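Local structure of restriction endonuclease PacI (Pseudomonas alcaligenes, 3M7K) at residues A12-Y17 with G56-R61; C63-I68 with R106-I111. The protein cuts double-stranded DNA at a rare eight-base-pair target as a dimeric HNH restriction endonuclease with a beta-beta-alpha-metal active site. All coordinates share one frame; numbering follows the deposited sequence.

Contact 1: A12-Y17 with G56-R61; sequences AADEFY and GLSAQR. With nucleotides of chain C.
E15 and R61 meet with their flat ends nearly perpendicular, carboxylate and guanidinium planes standing 83° apart. R61 presents NH1 and NH2 end-on to a single atom, E15 OE1, which lies close to the guanidinium plane 3.0 Å from NH2. NH1 reaches the syn lone pair of that oxygen, whereas NH2 meets it from above the carboxylate plane. The other oxygen faces the backbone: S58 N donates to the syn lone pair of E15 OE2 at 2.8 Å, fixing the rotation of the carboxylate. A bend at chi2 (61°) swings the acid of E15 across to 56-61, and glutamate is long enough to serve both R61 and S58 N. L57 passes at about a right angle, one methyl, CD2, lying 3.6 Å from E15 OE2. S58 is small enough to sit close, its CB 3.2 Å from D14 O, while its OG bonds to E70. D14 OD2 reaches A59 N through a water, the shorter leg being 2.7 Å from OD2. At the far end of 12-17, the ring of Y17 lies over the sugar of DA3 of chain C, and its OH donates to DA3 OP2 at 2.7 Å. With an alanine in place of E15 the carboxylate is gone, and S58 N is likely to lose its acceptor and R61 one of its two acids. R61 NE also forms a salt bridge with E70, so the two acids probably offset the charge of the buried guanidinium and hold its plane in place, and the loops after strand 10-11 and helix 48-55 are joined by charge.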
ATOM      1  N   ALA A  12     -10.916  17.546 -25.381  1.00 53.51           N
ATOM      2  CA  ALA A  12      -9.531  18.038 -25.434  1.00 52.88           C
ATOM      3  C   ALA A  12      -8.474  16.943 -25.373  1.00 52.46           C
ATOM      4  O   ALA A  12      -8.739  15.826 -24.907  1.00 52.55           O
ATOM      5  CB  ALA A  12      -9.288  19.027 -24.339  1.00 52.81           C
ATOM      6  N   ALA A  13      -7.266  17.288 -25.814  1.00 51.86           N
ATOM      7  CA  ALA A  13      -6.121  16.381 -25.768  1.00 51.50           C
ATOM      8  C   ALA A  13      -5.903  15.732 -24.397  1.00 50.77           C
ATOM      9  O   ALA A  13      -5.499  14.571 -24.336  1.00 51.14           O
ATOM     10  CB  ALA A  13      -4.861  17.098 -26.202  1.00 52.09           C
ATOM     11  N   ASP A  14      -6.167  16.467 -23.311  1.00 50.02           N
ATOM     12  CA  ASP A  14      -5.927  15.943 -21.940  1.00 49.43           C
ATOM     13  C   ASP A  14      -6.934  14.853 -21.508  1.00 49.20           C
ATOM     14  O   ASP A  14      -6.799  14.245 -20.442  1.00 48.56           O
ATOM     15  CB  ASP A  14      -5.806  17.073 -20.898  1.00 49.25           C
ATOM     16  CG  ASP A  14      -7.103  17.855 -20.695  1.00 49.69           C
ATOM     17  OD1 ASP A  14      -8.003  17.782 -21.548  1.00 50.85           O
ATOM     18  OD2 ASP A  14      -7.228  18.562 -19.671  1.00 49.29           O
ATOM     19  N   GLU A  15      -7.938  14.601 -22.347  1.00 49.27           N
ATOM     20  CA  GLU A  15      -8.878  13.506 -22.085  1.00 49.38           C
ATOM     21  C   GLU A  15      -8.439  12.220 -22.817  1.00 49.38           C
ATOM     22  O   GLU A  15      -9.082  11.175 -22.701  1.00 49.00           O
ATOM     23  CB  GLU A  15     -10.297  13.930 -22.477  1.00 49.51           C
ATOM     24  CG  GLU A  15     -11.391  13.273 -21.651  1.00 49.54           C
ATOM     25  CD  GLU A  15     -11.308  13.603 -20.171  1.00 48.27           C
ATOM     26  OE1 GLU A  15     -11.695  12.747 -19.358  1.00 47.71           O
ATOM     27  OE2 GLU A  15     -10.867  14.716 -19.817  1.00 48.50           O
ATOM     28  N   PHE A  16      -7.321  12.304 -23.543  1.00 49.09           N
ATOM     29  CA  PHE A  16      -6.744  11.151 -24.235  1.00 49.72           C
ATOM     30  C   PHE A  16      -5.383  10.710 -23.671  1.00 49.69           C
ATOM     31  O   PHE A  16      -4.705  11.484 -22.994  1.00 49.75           O
ATOM     32  CB  PHE A  16      -6.627  11.467 -25.743  1.00 49.87           C
ATOM     33  CG  PHE A  16      -7.964  11.641 -26.429  1.00 50.95           C
ATOM     34  CD1 PHE A  16      -8.519  12.911 -26.601  1.00 51.76           C
ATOM     35  CD2 PHE A  16      -8.679  10.533 -26.872  1.00 50.76           C
ATOM     36  CE1 PHE A  16      -9.765  13.075 -27.219  1.00 52.44           C
ATOM     37  CE2 PHE A  16      -9.924  10.681 -27.487  1.00 52.12           C
ATOM     38  CZ  PHE A  16     -10.467  11.957 -27.669  1.00 52.24           C
ATOM     39  N   TYR A  17      -4.982   9.474 -23.969  1.00 50.28           N
ATOM     40  CA  TYR A  17      -3.681   8.936 -23.536  1.00 51.09           C
ATOM     41  C   TYR A  17      -2.518   9.362 -24.432  1.00 53.00           C
ATOM     42  O   TYR A  17      -2.721   9.676 -25.591  1.00 52.97           O
ATOM     43  CB  TYR A  17      -3.730   7.416 -23.510  1.00 50.25           C
ATOM     44  CG  TYR A  17      -4.638   6.843 -22.447  1.00 47.97           C
ATOM     45  CD1 TYR A  17      -5.840   6.232 -22.798  1.00 45.48           C
ATOM     46  CD2 TYR A  17      -4.285   6.892 -21.088  1.00 45.01           C
ATOM     47  CE1 TYR A  17      -6.679   5.684 -21.826  1.00 42.95           C
ATOM     48  CE2 TYR A  17      -5.125   6.349 -20.103  1.00 42.28           C
ATOM     49  CZ  TYR A  17      -6.314   5.752 -20.489  1.00 41.01           C
ATOM     50  OH  TYR A  17      -7.145   5.204 -19.553  1.00 37.32           O
ATOM     51  N   GLY A  56     -16.354  13.238 -15.207  1.00 36.39           N
ATOM     52  CA  GLY A  56     -16.026  14.571 -15.671  1.00 37.71           C
ATOM     53  C   GLY A  56     -14.828  14.624 -16.604  1.00 38.17           C
ATOM     54  O   GLY A  56     -14.601  13.731 -17.435  1.00 37.45           O
ATOM     55  N   LEU A  57     -14.045  15.679 -16.441  1.00 39.29           N
ATOM     56  CA  LEU A  57     -12.928  15.938 -17.332  1.00 40.18           C
ATOM     57  C   LEU A  57     -11.621  16.082 -16.577  1.00 40.21           C
ATOM     58  O   LEU A  57     -11.596  16.501 -15.414  1.00 40.84           O
ATOM     59  CB  LEU A  57     -13.193  17.191 -18.155  1.00 39.69           C
ATOM     60  CG  LEU A  57     -14.391  17.118 -19.105  1.00 41.72           C
ATOM     61  CD1 LEU A  57     -14.651  18.479 -19.670  1.00 39.51           C
ATOM     62  CD2 LEU A  57     -14.176  16.061 -20.230  1.00 41.79           C
ATOM     63  N   SER A  58     -10.538  15.767 -17.277  1.00 40.56           N
ATOM     64  CA  SER A  58      -9.205  15.615 -16.691  1.00 40.27           C
ATOM     65  C   SER A  58      -8.738  16.741 -15.768  1.00 40.64           C
ATOM     66  O   SER A  58      -8.142  16.479 -14.710  1.00 40.14           O
ATOM     67  CB  SER A  58      -8.188  15.433 -17.800  1.00 39.86           C
ATOM     68  OG  SER A  58      -6.964  14.962 -17.275  1.00 40.08           O
ATOM     69  N   ALA A  59      -8.987  17.986 -16.164  1.00 40.70           N
ATOM     70  CA  ALA A  59      -8.479  19.125 -15.415  1.00 41.41           C
ATOM     71  C   ALA A  59      -9.246  19.319 -14.117  1.00 41.92           C
ATOM     72  O   ALA A  59      -8.777  20.000 -13.210  1.00 42.81           O
ATOM     73  CB  ALA A  59      -8.515  20.403 -16.274  1.00 41.92           C
ATOM     74  N   GLN A  60     -10.419  18.711 -14.018  1.00 41.96           N
ATOM     75  CA  GLN A  60     -11.199  18.792 -12.782  1.00 42.91           C
ATOM     76  C   GLN A  60     -10.952  17.625 -11.833  1.00 41.77           C
ATOM     77  O   GLN A  60     -11.319  17.688 -10.660  1.00 42.51           O
ATOM     78  CB  GLN A  60     -12.698  18.925 -13.092  1.00 43.71           C
ATOM     79  CG  GLN A  60     -13.040  20.080 -14.032  1.00 46.45           C
ATOM     80  CD  GLN A  60     -12.300  21.343 -13.668  1.00 49.92           C
ATOM     81  OE1 GLN A  60     -11.459  21.843 -14.440  1.00 50.62           O
ATOM     82  NE2 GLN A  60     -12.594  21.872 -12.474  1.00 51.95           N
ATOM     83  N   ARG A  61     -10.318  16.567 -12.326  1.00 40.58           N
ATOM     84  CA  ARG A  61     -10.118  15.352 -11.516  1.00 38.92           C
ATOM     85  C   ARG A  61      -8.962  15.460 -10.510  1.00 38.62           C
ATOM     86  O   ARG A  61      -7.830  15.754 -10.886  1.00 38.32           O
ATOM     87  CB  ARG A  61      -9.940  14.122 -12.413  1.00 38.56           C
ATOM     88  CG  ARG A  61     -11.242  13.667 -13.085  1.00 37.62           C
ATOM     89  CD  ARG A  61     -11.110  12.268 -13.657  1.00 35.37           C
ATOM     90  NE  ARG A  61     -10.253  12.198 -14.851  1.00 34.94           N
ATOM     91  CZ  ARG A  61     -10.665  12.425 -16.098  1.00 37.11           C
ATOM     92  NH1 ARG A  61     -11.929  12.792 -16.346  1.00 36.65           N
ATOM     93  NH2 ARG A  61      -9.806  12.299 -17.113  1.00 37.14           N
TER
ATOM     94  P    DA C   3      -4.396   4.148 -17.206  1.00 29.33           P
ATOM     95  OP1  DA C   3      -3.770   5.423 -16.775  1.00 28.64           O
ATOM     96  OP2  DA C   3      -5.861   4.104 -17.455  1.00 28.71           O
ATOM     97  O5'  DA C   3      -3.702   3.606 -18.517  1.00 30.29           O
ATOM     98  C5'  DA C   3      -2.368   3.938 -18.844  1.00 34.19           C
ATOM     99  C4'  DA C   3      -1.914   3.136 -20.065  1.00 37.06           C
ATOM    100  O4'  DA C   3      -2.294   1.749 -19.885  1.00 36.98           O
ATOM    101  C3'  DA C   3      -2.533   3.510 -21.411  1.00 39.96           C
ATOM    102  O3'  DA C   3      -1.652   3.102 -22.450  1.00 44.99           O
ATOM    103  C2'  DA C   3      -3.798   2.657 -21.458  1.00 39.05           C
ATOM    104  C1'  DA C   3      -3.282   1.362 -20.829  1.00 37.62           C
ATOM    105  N9   DA C   3      -4.300   0.578 -20.125  1.00 36.16           N
ATOM    106  C8   DA C   3      -5.394   1.035 -19.444  1.00 35.54           C
ATOM    107  N7   DA C   3      -6.114   0.078 -18.903  1.00 35.41           N
ATOM    108  C5   DA C   3      -5.443  -1.090 -19.269  1.00 36.22           C
ATOM    109  C6   DA C   3      -5.671  -2.469 -19.014  1.00 35.60           C
ATOM    110  N6   DA C   3      -6.703  -2.942 -18.312  1.00 34.65           N
ATOM    111  N1   DA C   3      -4.784  -3.360 -19.507  1.00 35.44           N
ATOM    112  C2   DA C   3      -3.738  -2.924 -20.222  1.00 35.25           C
ATOM    113  N3   DA C   3      -3.416  -1.666 -20.520  1.00 36.76           N
ATOM    114  C4   DA C   3      -4.319  -0.792 -20.012  1.00 36.31           C
ATOM    115  P    DG C   4      -1.244   4.076 -23.659  1.00 46.23           P
ATOM    116  OP1  DG C   4      -0.476   5.218 -23.136  1.00 47.50           O
ATOM    117  OP2  DG C   4      -2.476   4.373 -24.403  1.00 48.86           O
ATOM    118  O5'  DG C   4      -0.341   3.158 -24.605  1.00 49.67           O
ATOM    119  C5'  DG C   4       0.467   2.152 -24.025  1.00 52.33           C
ATOM    120  C4'  DG C   4      -0.061   0.760 -24.323  1.00 54.98           C
ATOM    121  O4'  DG C   4      -1.423   0.589 -23.894  1.00 54.94           O
ATOM    122  C3'  DG C   4      -0.112   0.365 -25.791  1.00 56.77           C
ATOM    123  O3'  DG C   4       1.058  -0.373 -26.069  1.00 59.28           O
ATOM    124  C2'  DG C   4      -1.389  -0.475 -25.936  1.00 56.41           C
ATOM    125  C1'  DG C   4      -1.796  -0.632 -24.484  1.00 55.31           C
ATOM    126  N9   DG C   4      -3.197  -0.853 -24.151  1.00 54.39           N
ATOM    127  C8   DG C   4      -4.223   0.063 -24.091  1.00 53.63           C
ATOM    128  N7   DG C   4      -5.362  -0.458 -23.723  1.00 53.47           N
ATOM    129  C5   DG C   4      -5.064  -1.796 -23.523  1.00 53.28           C
ATOM    130  C6   DG C   4      -5.882  -2.866 -23.116  1.00 53.53           C
ATOM    131  O6   DG C   4      -7.076  -2.833 -22.824  1.00 55.15           O
ATOM    132  N1   DG C   4      -5.183  -4.072 -23.033  1.00 54.73           N
ATOM    133  C2   DG C   4      -3.842  -4.223 -23.310  1.00 54.61           C
ATOM    134  N2   DG C   4      -3.322  -5.452 -23.175  1.00 55.37           N
ATOM    135  N3   DG C   4      -3.060  -3.227 -23.695  1.00 54.73           N
ATOM    136  C4   DG C   4      -3.737  -2.054 -23.779  1.00 53.95           C
TER
HETATM  137  O   HOH W   1      -9.831  18.918 -18.960  1.00 48.21           O

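Contact 2: C63-I68 with R106-I111; sequences CGYCGI and RLACFI. With ZN (zinc ion), chain D; nucleotides of chain C.
C63 faces A108 and C109 across the contact, and its SG binds the zinc ion at 2.4 Å. With SG anti to the backbone N (chi1 170°), the sulfur also accepts a nearly straight bond from C109 N, 3.4 Å away at 171°, besides those from Y65 N and C66 N in its own loop. Three N-H groups thus surround one thiolate and probably temper its negative charge. G64 follows, pressed close to the strand: G64 N gives a bond of 2.8 Å to L107 O, and G64 O takes one from R106 NH2. A side chain here would run against L107 O and R106 CG, which suits glycine. Y65 lays its ring on the guanidinium of R106, the planes 24° apart and Y65 CE2 3.4 Å from R106 CZ; at its edge, near the ring plane, it meets the methyl of A108 (CB). R106 NH2 is also paired with D126, and Y65 OH bonds to D92, a ligand of the magnesium ion. C66 adds its SG to the zinc ion at 2.3 Å, as does C109, with C112 completing the four-cysteine site. I68 closes the loop, its CG2 4.0 Å from C109 CB, and its N bonds to C66 SG. The zinc site therefore ties the loop before helix 70-74 to the junction of strand 105-108 and helix 110-116, where C109 is the N-cap. With strand 90-93, these two make up the beta-beta-alpha-metal motif of the HNH family; F73 of helix 70-74 packs on I68 and C109, while helix 122-139 covers Y65 and C66.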
ATOM      1  N   CYS A  63      -7.594  13.332  -6.752  1.00 36.52           N
ATOM      2  CA  CYS A  63      -7.804  12.191  -5.883  1.00 35.76           C
ATOM      3  C   CYS A  63      -8.538  12.671  -4.634  1.00 36.53           C
ATOM      4  O   CYS A  63      -8.157  13.674  -4.040  1.00 37.17           O
ATOM      5  CB  CYS A  63      -6.456  11.585  -5.494  1.00 35.42           C
ATOM      6  SG  CYS A  63      -6.547  10.320  -4.174  1.00 32.33           S
ATOM      7  N   GLY A  64      -9.587  11.960  -4.250  1.00 36.94           N
ATOM      8  CA  GLY A  64     -10.416  12.332  -3.106  1.00 36.96           C
ATOM      9  C   GLY A  64      -9.788  12.071  -1.743  1.00 37.64           C
ATOM     10  O   GLY A  64     -10.372  12.436  -0.719  1.00 37.56           O
ATOM     11  N   TYR A  65      -8.617  11.425  -1.719  1.00 37.11           N
ATOM     12  CA  TYR A  65      -7.872  11.222  -0.484  1.00 37.36           C
ATOM     13  C   TYR A  65      -6.685  12.153  -0.345  1.00 37.85           C
ATOM     14  O   TYR A  65      -6.577  12.839   0.669  1.00 38.43           O
ATOM     15  CB  TYR A  65      -7.417   9.766  -0.327  1.00 37.44           C
ATOM     16  CG  TYR A  65      -8.592   8.844  -0.204  1.00 36.96           C
ATOM     17  CD1 TYR A  65      -8.878   7.907  -1.202  1.00 35.33           C
ATOM     18  CD2 TYR A  65      -9.466   8.951   0.893  1.00 36.25           C
ATOM     19  CE1 TYR A  65      -9.984   7.062  -1.086  1.00 35.41           C
ATOM     20  CE2 TYR A  65     -10.575   8.129   1.009  1.00 34.94           C
ATOM     21  CZ  TYR A  65     -10.822   7.188   0.024  1.00 34.92           C
ATOM     22  OH  TYR A  65     -11.915   6.383   0.146  1.00 34.26           O
ATOM     23  N   CYS A  66      -5.795  12.182  -1.340  1.00 37.45           N
ATOM     24  CA  CYS A  66      -4.573  12.997  -1.226  1.00 37.58           C
ATOM     25  C   CYS A  66      -4.647  14.335  -1.948  1.00 38.18           C
ATOM     26  O   CYS A  66      -3.767  15.177  -1.769  1.00 38.36           O
ATOM     27  CB  CYS A  66      -3.347  12.227  -1.716  1.00 37.25           C
ATOM     28  SG  CYS A  66      -3.301  11.954  -3.516  1.00 36.24           S
ATOM     29  N   GLY A  67      -5.656  14.512  -2.796  1.00 38.27           N
ATOM     30  CA  GLY A  67      -5.857  15.799  -3.479  1.00 38.88           C
ATOM     31  C   GLY A  67      -5.004  15.965  -4.719  1.00 38.72           C
ATOM     32  O   GLY A  67      -5.085  16.977  -5.395  1.00 39.44           O
ATOM     33  N   ILE A  68      -4.194  14.972  -5.065  1.00 37.94           N
ATOM     34  CA  ILE A  68      -3.343  15.156  -6.235  1.00 37.49           C
ATOM     35  C   ILE A  68      -4.211  15.292  -7.503  1.00 37.22           C
ATOM     36  O   ILE A  68      -5.235  14.619  -7.626  1.00 36.67           O
ATOM     37  CB  ILE A  68      -2.296  14.035  -6.378  1.00 37.51           C
ATOM     38  CG1 ILE A  68      -1.177  14.490  -7.333  1.00 36.23           C
ATOM     39  CG2 ILE A  68      -2.954  12.709  -6.863  1.00 36.41           C
ATOM     40  CD1 ILE A  68       0.047  13.635  -7.270  1.00 35.38           C
ATOM     41  N   ARG A 106     -15.667   6.937  -5.121  1.00 37.71           N
ATOM     42  CA  ARG A 106     -14.837   8.057  -4.777  1.00 37.76           C
ATOM     43  C   ARG A 106     -13.712   8.045  -5.806  1.00 36.45           C
ATOM     44  O   ARG A 106     -13.182   6.972  -6.122  1.00 36.47           O
ATOM     45  CB  ARG A 106     -14.283   7.754  -3.389  1.00 38.44           C
ATOM     46  CG  ARG A 106     -13.647   8.883  -2.730  1.00 41.08           C
ATOM     47  CD  ARG A 106     -13.990   8.872  -1.255  1.00 41.70           C
ATOM     48  NE  ARG A 106     -13.208   9.931  -0.684  1.00 41.71           N
ATOM     49  CZ  ARG A 106     -13.162  10.259   0.594  1.00 41.42           C
ATOM     50  NH1 ARG A 106     -13.889   9.606   1.493  1.00 41.58           N
ATOM     51  NH2 ARG A 106     -12.365  11.250   0.952  1.00 41.38           N
ATOM     52  N   LEU A 107     -13.326   9.202  -6.338  1.00 35.34           N
ATOM     53  CA  LEU A 107     -12.171   9.240  -7.236  1.00 34.37           C
ATOM     54  C   LEU A 107     -10.927   9.049  -6.397  1.00 32.94           C
ATOM     55  O   LEU A 107     -10.807   9.638  -5.314  1.00 33.07           O
ATOM     56  CB  LEU A 107     -12.097  10.580  -7.956  1.00 35.30           C
ATOM     57  CG  LEU A 107     -11.485  10.745  -9.333  1.00 37.68           C
ATOM     58  CD1 LEU A 107     -12.116   9.844 -10.417  1.00 38.74           C
ATOM     59  CD2 LEU A 107     -11.616  12.229  -9.696  1.00 39.45           C
ATOM     60  N   ALA A 108     -10.016   8.209  -6.872  1.00 30.00           N
ATOM     61  CA  ALA A 108      -8.766   7.961  -6.159  1.00 29.12           C
ATOM     62  C   ALA A 108      -7.600   7.684  -7.118  1.00 27.83           C
ATOM     63  O   ALA A 108      -7.760   6.967  -8.109  1.00 27.85           O
ATOM     64  CB  ALA A 108      -8.928   6.788  -5.167  1.00 27.80           C
ATOM     65  N   CYS A 109      -6.422   8.218  -6.801  1.00 27.08           N
ATOM     66  CA  CYS A 109      -5.234   7.895  -7.574  1.00 25.96           C
ATOM     67  C   CYS A 109      -4.838   6.467  -7.219  1.00 25.29           C
ATOM     68  O   CYS A 109      -5.237   5.933  -6.159  1.00 25.07           O
ATOM     69  CB  CYS A 109      -4.072   8.879  -7.277  1.00 26.35           C
ATOM     70  SG  CYS A 109      -3.208   8.678  -5.647  1.00 27.98           S
ATOM     71  N   PHE A 110      -4.092   5.823  -8.097  1.00 24.46           N
ATOM     72  CA  PHE A 110      -3.752   4.406  -7.891  1.00 23.93           C
ATOM     73  C   PHE A 110      -2.883   4.176  -6.653  1.00 23.87           C
ATOM     74  O   PHE A 110      -2.912   3.082  -6.051  1.00 23.80           O
ATOM     75  CB  PHE A 110      -3.066   3.849  -9.141  1.00 24.24           C
ATOM     76  CG  PHE A 110      -3.081   2.333  -9.244  1.00 25.26           C
ATOM     77  CD1 PHE A 110      -4.186   1.590  -8.819  1.00 23.63           C
ATOM     78  CD2 PHE A 110      -1.988   1.656  -9.803  1.00 25.67           C
ATOM     79  CE1 PHE A 110      -4.203   0.208  -8.912  1.00 24.86           C
ATOM     80  CE2 PHE A 110      -2.002   0.254  -9.950  1.00 25.39           C
ATOM     81  CZ  PHE A 110      -3.115  -0.477  -9.503  1.00 24.73           C
ATOM     82  N   ILE A 111      -2.115   5.195  -6.257  1.00 23.37           N
ATOM     83  CA  ILE A 111      -1.329   5.085  -5.018  1.00 23.72           C
ATOM     84  C   ILE A 111      -2.261   4.978  -3.800  1.00 23.83           C
ATOM     85  O   ILE A 111      -2.118   4.061  -2.989  1.00 22.93           O
ATOM     86  CB  ILE A 111      -0.264   6.219  -4.874  1.00 24.11           C
ATOM     87  CG1 ILE A 111       0.893   5.965  -5.853  1.00 22.49           C
ATOM     88  CG2 ILE A 111       0.250   6.307  -3.424  1.00 25.48           C
ATOM     89  CD1 ILE A 111       1.995   7.070  -5.921  1.00 25.67           C
TER
HETATM   90 ZN    ZN D 143      -4.193   9.887  -3.910  1.00 23.82          ZN
ATOM     91  P    DA C   2      -7.087   2.456 -11.443  1.00 21.36           P
ATOM     92  OP1  DA C   2      -6.392   3.607 -10.828  1.00 21.57           O
ATOM     93  OP2  DA C   2      -8.454   2.639 -11.980  1.00 20.99           O
ATOM     94  O5'  DA C   2      -6.205   1.787 -12.589  1.00 21.66           O
ATOM     95  C5'  DA C   2      -4.779   2.034 -12.632  1.00 22.68           C
ATOM     96  C4'  DA C   2      -4.237   1.838 -14.041  1.00 24.09           C
ATOM     97  O4'  DA C   2      -4.345   0.442 -14.416  1.00 25.38           O
ATOM     98  C3'  DA C   2      -4.958   2.585 -15.159  1.00 25.72           C
ATOM     99  O3'  DA C   2      -3.990   2.993 -16.164  1.00 26.84           O
ATOM    100  C2'  DA C   2      -5.971   1.579 -15.715  1.00 25.67           C
ATOM    101  C1'  DA C   2      -5.249   0.244 -15.495  1.00 27.24           C
ATOM    102  N9   DA C   2      -6.084  -0.888 -15.084  1.00 27.46           N
ATOM    103  C8   DA C   2      -7.393  -0.909 -14.674  1.00 28.43           C
ATOM    104  N7   DA C   2      -7.852  -2.107 -14.362  1.00 28.05           N
ATOM    105  C5   DA C   2      -6.754  -2.930 -14.568  1.00 28.33           C
ATOM    106  C6   DA C   2      -6.559  -4.318 -14.401  1.00 29.27           C
ATOM    107  N6   DA C   2      -7.527  -5.132 -13.966  1.00 26.88           N
ATOM    108  N1   DA C   2      -5.330  -4.831 -14.697  1.00 29.90           N
ATOM    109  C2   DA C   2      -4.373  -4.002 -15.135  1.00 29.76           C
ATOM    110  N3   DA C   2      -4.441  -2.668 -15.327  1.00 30.19           N
ATOM    111  C4   DA C   2      -5.666  -2.199 -15.015  1.00 29.13           C
ATOM    112  OP3  DT C   1     -10.317  -4.078  -7.349  1.00 31.98           O
ATOM    113  P    DT C   1     -10.989  -2.783  -7.644  1.00 29.25           P
ATOM    114  OP1  DT C   1     -11.717  -2.088  -6.591  1.00 28.11           O
ATOM    115  OP2  DT C   1     -11.839  -2.991  -8.814  1.00 28.38           O
ATOM    116  O5'  DT C   1      -9.722  -1.900  -8.065  1.00 28.75           O
ATOM    117  C5'  DT C   1      -9.753  -0.782  -8.859  1.00 25.54           C
ATOM    118  C4'  DT C   1      -8.305  -0.348  -9.077  1.00 22.65           C
ATOM    119  O4'  DT C   1      -7.416  -1.472  -8.902  1.00 22.38           O
ATOM    120  C3'  DT C   1      -8.040   0.209 -10.451  1.00 21.89           C
ATOM    121  O3'  DT C   1      -7.092   1.276 -10.367  1.00 21.20           O
ATOM    122  C2'  DT C   1      -7.499  -1.012 -11.206  1.00 23.26           C
ATOM    123  C1'  DT C   1      -6.743  -1.774 -10.114  1.00 22.28           C
ATOM    124  N1   DT C   1      -6.816  -3.223 -10.345  1.00 24.83           N
ATOM    125  C2   DT C   1      -5.668  -3.906 -10.678  1.00 24.52           C
ATOM    126  O2   DT C   1      -4.576  -3.388 -10.786  1.00 24.18           O
ATOM    127  N3   DT C   1      -5.830  -5.246 -10.884  1.00 25.90           N
ATOM    128  C4   DT C   1      -7.015  -5.959 -10.802  1.00 26.09           C
ATOM    129  O4   DT C   1      -7.037  -7.163 -11.022  1.00 30.40           O
ATOM    130  C5   DT C   1      -8.192  -5.198 -10.448  1.00 25.74           C
ATOM    131  C7   DT C   1      -9.532  -5.886 -10.332  1.00 25.20           C
ATOM    132  C6   DT C   1      -8.041  -3.871 -10.237  1.00 24.51           C
TER

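How the contacts relate
The two contacts follow one another along the chain, 56-61 leading directly toward 63-68, and their centres lie 15 Å apart. They touch where R61 CG packs 3.7 Å from L107 CD2, so the arginine of contact 1 rests its aliphatic part on the strand of contact 2. Each reaches the same DNA strand: contact 1 through Y17 at DA3 and DG4 of chain C, contact 2 through F110, whose CD1 is 3.3 Å from O3' of DT1. Contact 2 belongs with the magnesium site: strand 90-93, paired with 105-108, carries D92, and helix 110-116 carries N113, the other ligand, consistent with a place in the active site. E15 of contact 1 instead lies near the other four-cysteine zinc site.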